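Local coordinates for carbohydrate-binding protein (Flavonifractor plautii, PDB 6N1B) that removes the acetyl group from N-acetylgalactosamine, a step in a gut bacterial pathway that converts the A blood antigen to type O, at residues Q36-Y41 and Y69-T74; P164-E169 and S175-D180. All coordinates share one frame; numbering follows the deposited sequence.

Overall arrangement
The strand layout, five antiparallel sheets of three or four strands besides one small hairpin, fits a five-bladed beta-propeller. From the N terminus, strand 30-31 joins the edge of the sheet containing 385-395, the last in the sequence, and the chain then leaves through residues 36-41 for the first sheet. Contact 1 closes the stretch from 42 to 68, which includes strand 52-60, by holding 36-41 against 69-74, so it ties the linker leaving the last sheet to the middle strand of the first. Contact 2 comes later, between strands 148-155 and 193-198, where 164-169 meets 175-180 at the surface and brackets the five residues 170-174. The two follow in series without nesting or crossing, about 28 Å apart between centres.

Contact 1. Residues Q36-Y41 and Y69-T74; sequences QDFPAY and YWAVYT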
loop_
_atom_site.group_PDB
_atom_site.type_symbol
_atom_site.label_atom_id
_atom_site.label_comp_id
_atom_site.label_asym_id
_atom_site.label_seq_id
_atom_site.Cartn_x
_atom_site.Cartn_y
_atom_site.Cartn_z
ATOM N N GLN A 36 -3.200 0.359 15.007
ATOM C CA GLN A 36 -4.095 1.483 14.781
ATOM C C GLN A 36 -5.423 0.951 14.417
ATOM O O GLN A 36 -5.603 -0.068 13.757
ATOM C CB GLN A 36 -3.538 2.427 13.698
ATOM C CG GLN A 36 -2.307 3.154 14.182
ATOM C CD GLN A 36 -1.792 4.211 13.248
ATOM O OE1 GLN A 36 -2.239 4.342 12.119
ATOM N NE2 GLN A 36 -0.761 4.940 13.704
ATOM N N ASP A 37 -6.494 1.650 14.881
ATOM C CA ASP A 37 -7.866 1.210 14.582
ATOM C C ASP A 37 -8.333 1.689 13.230
ATOM O O ASP A 37 -8.537 2.850 13.019
ATOM C CB ASP A 37 -8.819 1.643 15.682
ATOM C CG ASP A 37 -8.564 0.908 16.919
ATOM O OD1 ASP A 37 -8.560 -0.360 16.985
ATOM O OD2 ASP A 37 -8.304 1.596 17.919
ATOM N N PHE A 38 -8.533 0.799 12.315
ATOM C CA PHE A 38 -9.158 1.055 11.041
ATOM C C PHE A 38 -10.504 0.343 10.985
ATOM O O PHE A 38 -10.541 -0.849 11.338
ATOM C CB PHE A 38 -8.311 0.595 9.861
ATOM C CG PHE A 38 -7.057 1.397 9.571
ATOM C CD1 PHE A 38 -5.912 1.447 10.373
ATOM C CD2 PHE A 38 -7.044 2.203 8.436
ATOM C CE1 PHE A 38 -4.821 2.238 10.050
ATOM C CE2 PHE A 38 -5.965 2.978 8.142
ATOM C CZ PHE A 38 -4.889 2.998 8.941
ATOM N N PRO A 39 -11.562 0.988 10.560
ATOM C CA PRO A 39 -12.866 0.338 10.495
ATOM C C PRO A 39 -12.962 -0.548 9.276
ATOM O O PRO A 39 -12.488 -0.198 8.189
ATOM C CB PRO A 39 -13.806 1.509 10.489
ATOM C CG PRO A 39 -13.055 2.559 9.764
ATOM C CD PRO A 39 -11.623 2.394 10.133
ATOM N N ALA A 40 -13.514 -1.714 9.401
ATOM C CA ALA A 40 -13.845 -2.531 8.284
ATOM C C ALA A 40 -15.354 -2.753 8.229
ATOM O O ALA A 40 -16.017 -3.013 9.243
ATOM C CB ALA A 40 -13.187 -3.909 8.331
ATOM N N TYR A 41 -15.897 -2.709 7.005
ATOM C CA TYR A 41 -17.389 -2.708 6.825
ATOM C C TYR A 41 -18.012 -4.051 7.121
ATOM O O TYR A 41 -19.210 -4.123 7.338
ATOM C CB TYR A 41 -17.797 -2.203 5.421
ATOM C CG TYR A 41 -17.576 -3.291 4.354
ATOM C CD1 TYR A 41 -16.335 -3.563 3.784
ATOM C CD2 TYR A 41 -18.632 -4.093 3.909
ATOM C CE1 TYR A 41 -16.188 -4.579 2.882
ATOM C CE2 TYR A 41 -18.461 -5.100 2.985
ATOM C CZ TYR A 41 -17.202 -5.299 2.481
ATOM O OH TYR A 41 -17.026 -6.319 1.544
ATOM N N TYR A 69 -3.988 14.025 6.684
ATOM C CA TYR A 69 -3.673 12.609 6.439
ATOM C C TYR A 69 -4.878 11.966 5.838
ATOM O O TYR A 69 -6.022 12.025 6.341
ATOM C CB TYR A 69 -3.348 11.881 7.695
ATOM C CG TYR A 69 -2.190 12.395 8.494
ATOM C CD1 TYR A 69 -2.281 13.498 9.339
ATOM C CD2 TYR A 69 -0.932 11.744 8.555
ATOM C CE1 TYR A 69 -1.248 13.907 10.163
ATOM C CE2 TYR A 69 0.088 12.087 9.358
ATOM C CZ TYR A 69 -0.066 13.196 10.168
ATOM O OH TYR A 69 0.959 13.538 11.034
ATOM N N TRP A 70 -4.640 11.223 4.731
ATOM C CA TRP A 70 -5.679 10.422 4.028
ATOM C C TRP A 70 -5.116 9.035 3.821
ATOM O O TRP A 70 -3.914 8.952 3.438
ATOM C CB TRP A 70 -6.068 11.060 2.708
ATOM C CG TRP A 70 -6.900 12.297 2.963
ATOM C CD1 TRP A 70 -6.473 13.561 3.319
ATOM C CD2 TRP A 70 -8.334 12.317 3.009
ATOM N NE1 TRP A 70 -7.566 14.330 3.597
ATOM C CE2 TRP A 70 -8.722 13.633 3.390
ATOM C CE3 TRP A 70 -9.337 11.397 2.744
ATOM C CZ2 TRP A 70 -10.076 13.995 3.551
ATOM C CZ3 TRP A 70 -10.674 11.772 2.847
ATOM C CH2 TRP A 70 -11.011 13.049 3.245
ATOM N N ALA A 71 -5.902 7.988 4.031
ATOM C CA ALA A 71 -5.424 6.656 3.805
ATOM C C ALA A 71 -6.466 5.881 3.022
ATOM O O ALA A 71 -7.669 5.958 3.275
ATOM C CB ALA A 71 -5.046 5.940 5.108
ATOM N N VAL A 72 -5.955 5.021 2.117
ATOM C CA VAL A 72 -6.767 3.940 1.534
ATOM C C VAL A 72 -6.247 2.610 2.077
ATOM O O VAL A 72 -5.060 2.515 2.425
ATOM C CB VAL A 72 -6.713 4.020 -0.004
ATOM C CG1 VAL A 72 -5.296 3.717 -0.577
ATOM C CG2 VAL A 72 -7.812 3.107 -0.671
ATOM N N TYR A 73 -7.111 1.636 2.206
ATOM C CA TYR A 73 -6.717 0.372 2.764
ATOM C C TYR A 73 -7.780 -0.652 2.354
ATOM O O TYR A 73 -8.815 -0.322 1.753
ATOM C CB TYR A 73 -6.625 0.447 4.319
ATOM C CG TYR A 73 -7.923 0.773 5.007
ATOM C CD1 TYR A 73 -8.459 2.073 4.974
ATOM C CD2 TYR A 73 -8.673 -0.178 5.604
ATOM C CE1 TYR A 73 -9.662 2.352 5.517
ATOM C CE2 TYR A 73 -9.941 0.110 6.170
ATOM C CZ TYR A 73 -10.371 1.384 6.126
ATOM O OH TYR A 73 -11.598 1.716 6.690
ATOM N N THR A 74 -7.521 -1.935 2.680
ATOM C CA THR A 74 -8.559 -2.988 2.406
ATOM C C THR A 74 -8.733 -3.831 3.652
ATOM O O THR A 74 -7.756 -4.380 4.175
ATOM C CB THR A 74 -8.101 -3.909 1.294
ATOM O OG1 THR A 74 -6.723 -4.303 1.513
ATOM C CG2 THR A 74 -8.204 -3.277 -0.051
#
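The loop backbone passes residues 69-74 of strand 67-75 at some distance, with Phe38 CA and Tyr73 CA 8.7 Å apart, so the gap is bridged by side chains and not by strand pairing. Tyr73 does most of the work. Its CG sits between the backbone N and the carbonyl carbon (chi1 62°), and the ring reaches across to the loop, meeting Phe38 with a face and Pro39 with its phenolic end. The two rings form a T-shaped pair, planes at 64°: Phe38 turns an edge on the tyrosine, its CD2 standing over the ring centre and 3.7 Å from Tyr73 CD1. The neighbouring edge carbon, Phe38 CE2, continues to the methyl of Ala71, at 4.3 Å from CB.

Beyond the stack, Tyr73 OH donates to Pro39 O over a short 2.6 Å. The hydroxyl lies in the plane of that carbonyl, with a C=O...O angle of 148°, so the buried phenol is satisfied by backbone and the tyrosine ring is pinned at its far end. Pro39 also lays its ring carbons beside the hydroxyl, CG being 3.5 Å from Tyr73 OH.

Trp97 stacks on Phe38, while Ile389 from strand 385-395 touches both aromatic rings, as does Val52 at the start of the first sheet. This is a hydrophobic junction between blades, consistent with a beta-propeller: the linker leaving the closing sheet, which pairs the N-terminal strand with 385-395, is packed onto the middle strand of the first.

Contact 2. Residues P164-E169 and S175-D180; sequences PVTYDE and SKPTSD
Two direct hydrogen bonds join Thr166 and Ser175, whose CA atoms lie 5.4 Å apart. In one, Ser175 N gives its hydrogen to Thr166 O at 3.0 Å; the bond is fairly straight at hydrogen (157°), but the donor stands above the carbonyl plane. The other returns from side chain to backbone: Thr166 OG1 donates to Ser175 O over 2.6 Å, tilted 25° from the plane of that carbonyl. The threonine hydroxyl can do this because it sits between its own backbone N and carbonyl carbon (chi1 62°), which swings OG1 over to the facing chain. Each residue thus uses its carbonyl as an acceptor for the other.

A water adds a third link, bound 2.7 Å from Ser175 OG and donating a longer bond to Thr166 O, which therefore accepts twice.

Van der Waals contact is modest. The CB of Ser175 comes within 3.5 Å of Thr166 O, and the ring of Pro177 approaches the threonine side chain, CD lying 4.3 Å from Thr166 OG1.

Pro164 to Tyr167 forms a type I beta turn, closed by Tyr167 N bonding to Pro164 O, and Thr166 occupies its third position. The contact lies next to the small, weakly bonded hairpin of strands 167-168 and 173-174. Trp174, on the second of these strands, touches Pro164 and Thr166, Tyr156 touches both Pro164 and Pro177, and Val165 bonds through its backbone to Gln184, just ahead of strand 185-186.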
loop_
_atom_site.group_PDB
_atom_site.type_symbol
_atom_site.label_atom_id
_atom_site.label_comp_id
_atom_site.label_asym_id
_atom_site.label_seq_id
_atom_site.Cartn_x
_atom_site.Cartn_y
_atom_site.Cartn_z
ATOM N N PRO A 164 -14.421 11.481 -12.613
ATOM C CA PRO A 164 -14.715 12.955 -12.722
ATOM C C PRO A 164 -15.734 13.237 -13.815
ATOM O O PRO A 164 -15.694 12.670 -14.920
ATOM C CB PRO A 164 -13.350 13.563 -13.042
ATOM C CG PRO A 164 -12.353 12.601 -12.368
ATOM C CD PRO A 164 -12.964 11.217 -12.686
ATOM N N VAL A 165 -16.564 14.230 -13.566
ATOM C CA VAL A 165 -17.534 14.590 -14.579
ATOM C C VAL A 165 -16.922 15.305 -15.776
ATOM O O VAL A 165 -17.600 15.346 -16.826
ATOM C CB VAL A 165 -18.680 15.442 -13.965
ATOM C CG1 VAL A 165 -19.448 14.678 -12.872
ATOM C CG2 VAL A 165 -18.212 16.778 -13.458
ATOM N N THR A 166 -15.657 15.774 -15.654
ATOM C CA THR A 166 -14.941 16.335 -16.789
ATOM C C THR A 166 -13.900 15.378 -17.372
ATOM O O THR A 166 -13.002 15.754 -18.109
ATOM C CB THR A 166 -14.268 17.679 -16.455
ATOM O OG1 THR A 166 -13.291 17.486 -15.413
ATOM C CG2 THR A 166 -15.276 18.703 -16.003
ATOM N N TYR A 167 -14.019 14.066 -16.998
ATOM C CA TYR A 167 -13.286 13.016 -17.663
ATOM C C TYR A 167 -14.123 12.489 -18.820
ATOM O O TYR A 167 -15.311 12.216 -18.664
ATOM C CB TYR A 167 -13.010 11.881 -16.699
ATOM C CG TYR A 167 -12.413 10.612 -17.328
ATOM C CD1 TYR A 167 -11.084 10.540 -17.649
ATOM C CD2 TYR A 167 -13.239 9.524 -17.583
ATOM C CE1 TYR A 167 -10.546 9.400 -18.223
ATOM C CE2 TYR A 167 -12.741 8.330 -18.105
ATOM C CZ TYR A 167 -11.377 8.337 -18.441
ATOM O OH TYR A 167 -10.809 7.167 -18.996
ATOM N N ASP A 168 -13.499 12.413 -19.984
ATOM C CA ASP A 168 -14.144 11.926 -21.197
ATOM C C ASP A 168 -13.697 10.524 -21.493
ATOM O O ASP A 168 -12.508 10.299 -21.757
ATOM C CB ASP A 168 -13.788 12.866 -22.367
ATOM C CG ASP A 168 -14.421 12.485 -23.715
ATOM O OD1 ASP A 168 -14.846 11.385 -23.920
ATOM O OD2 ASP A 168 -14.390 13.392 -24.581
ATOM N N GLU A 169 -14.607 9.541 -21.296
ATOM C CA GLU A 169 -14.223 8.156 -21.487
ATOM C C GLU A 169 -13.752 7.814 -22.895
ATOM O O GLU A 169 -13.054 6.819 -23.123
ATOM C CB GLU A 169 -15.322 7.194 -21.091
ATOM C CG GLU A 169 -16.529 7.339 -21.945
ATOM C CD GLU A 169 -17.513 8.588 -21.712
ATOM O OE1 GLU A 169 -17.306 9.784 -20.967
ATOM O OE2 GLU A 169 -18.643 8.358 -22.365
ATOM N N SER A 175 -10.145 16.490 -18.079
ATOM C CA SER A 175 -9.996 17.920 -18.216
ATOM C C SER A 175 -10.077 18.621 -16.864
ATOM O O SER A 175 -10.870 18.182 -16.000
ATOM C CB SER A 175 -11.088 18.474 -19.137
ATOM O OG SER A 175 -10.911 18.053 -20.501
ATOM N N LYS A 176 -9.239 19.609 -16.677
ATOM C CA LYS A 176 -9.252 20.302 -15.413
ATOM C C LYS A 176 -10.630 20.991 -15.248
ATOM O O LYS A 176 -11.111 21.687 -16.154
ATOM C CB LYS A 176 -8.132 21.360 -15.416
ATOM C CG LYS A 176 -6.709 20.880 -15.343
ATOM C CD LYS A 176 -5.809 22.099 -14.997
ATOM C CE LYS A 176 -4.389 21.731 -15.258
ATOM N NZ LYS A 176 -4.047 21.620 -16.697
ATOM N N PRO A 177 -11.201 20.886 -14.036
ATOM C CA PRO A 177 -12.426 21.601 -13.759
ATOM C C PRO A 177 -12.269 23.097 -13.900
ATOM O O PRO A 177 -11.193 23.624 -13.471
ATOM C CB PRO A 177 -12.787 21.256 -12.299
ATOM C CG PRO A 177 -12.040 20.038 -12.036
ATOM C CD PRO A 177 -10.808 20.028 -12.921
ATOM N N THR A 178 -13.338 23.758 -14.343
ATOM C CA THR A 178 -13.212 25.203 -14.506
ATOM C C THR A 178 -14.185 25.906 -13.609
ATOM O O THR A 178 -14.289 27.129 -13.682
ATOM C CB THR A 178 -13.479 25.575 -15.922
ATOM O OG1 THR A 178 -14.813 25.221 -16.305
ATOM C CG2 THR A 178 -12.487 24.993 -16.912
ATOM N N SER A 179 -14.846 25.187 -12.688
ATOM C CA SER A 179 -15.736 25.733 -11.684
ATOM C C SER A 179 -15.799 24.765 -10.586
ATOM O O SER A 179 -15.509 23.573 -10.748
ATOM C CB SER A 179 -17.184 25.923 -12.262
ATOM O OG SER A 179 -17.747 24.668 -12.603
ATOM N N ASP A 180 -16.316 25.238 -9.458
ATOM C CA ASP A 180 -16.613 24.300 -8.345
ATOM C C ASP A 180 -17.603 23.233 -8.707
ATOM O O ASP A 180 -17.447 22.079 -8.302
ATOM C CB ASP A 180 -17.010 25.090 -7.105
ATOM C CG ASP A 180 -16.645 24.366 -5.874
ATOM O OD1 ASP A 180 -15.350 24.292 -5.538
ATOM O OD2 ASP A 180 -17.665 23.858 -5.422
HETATM O O HOH W 1 -11.965 15.685 -21.221
#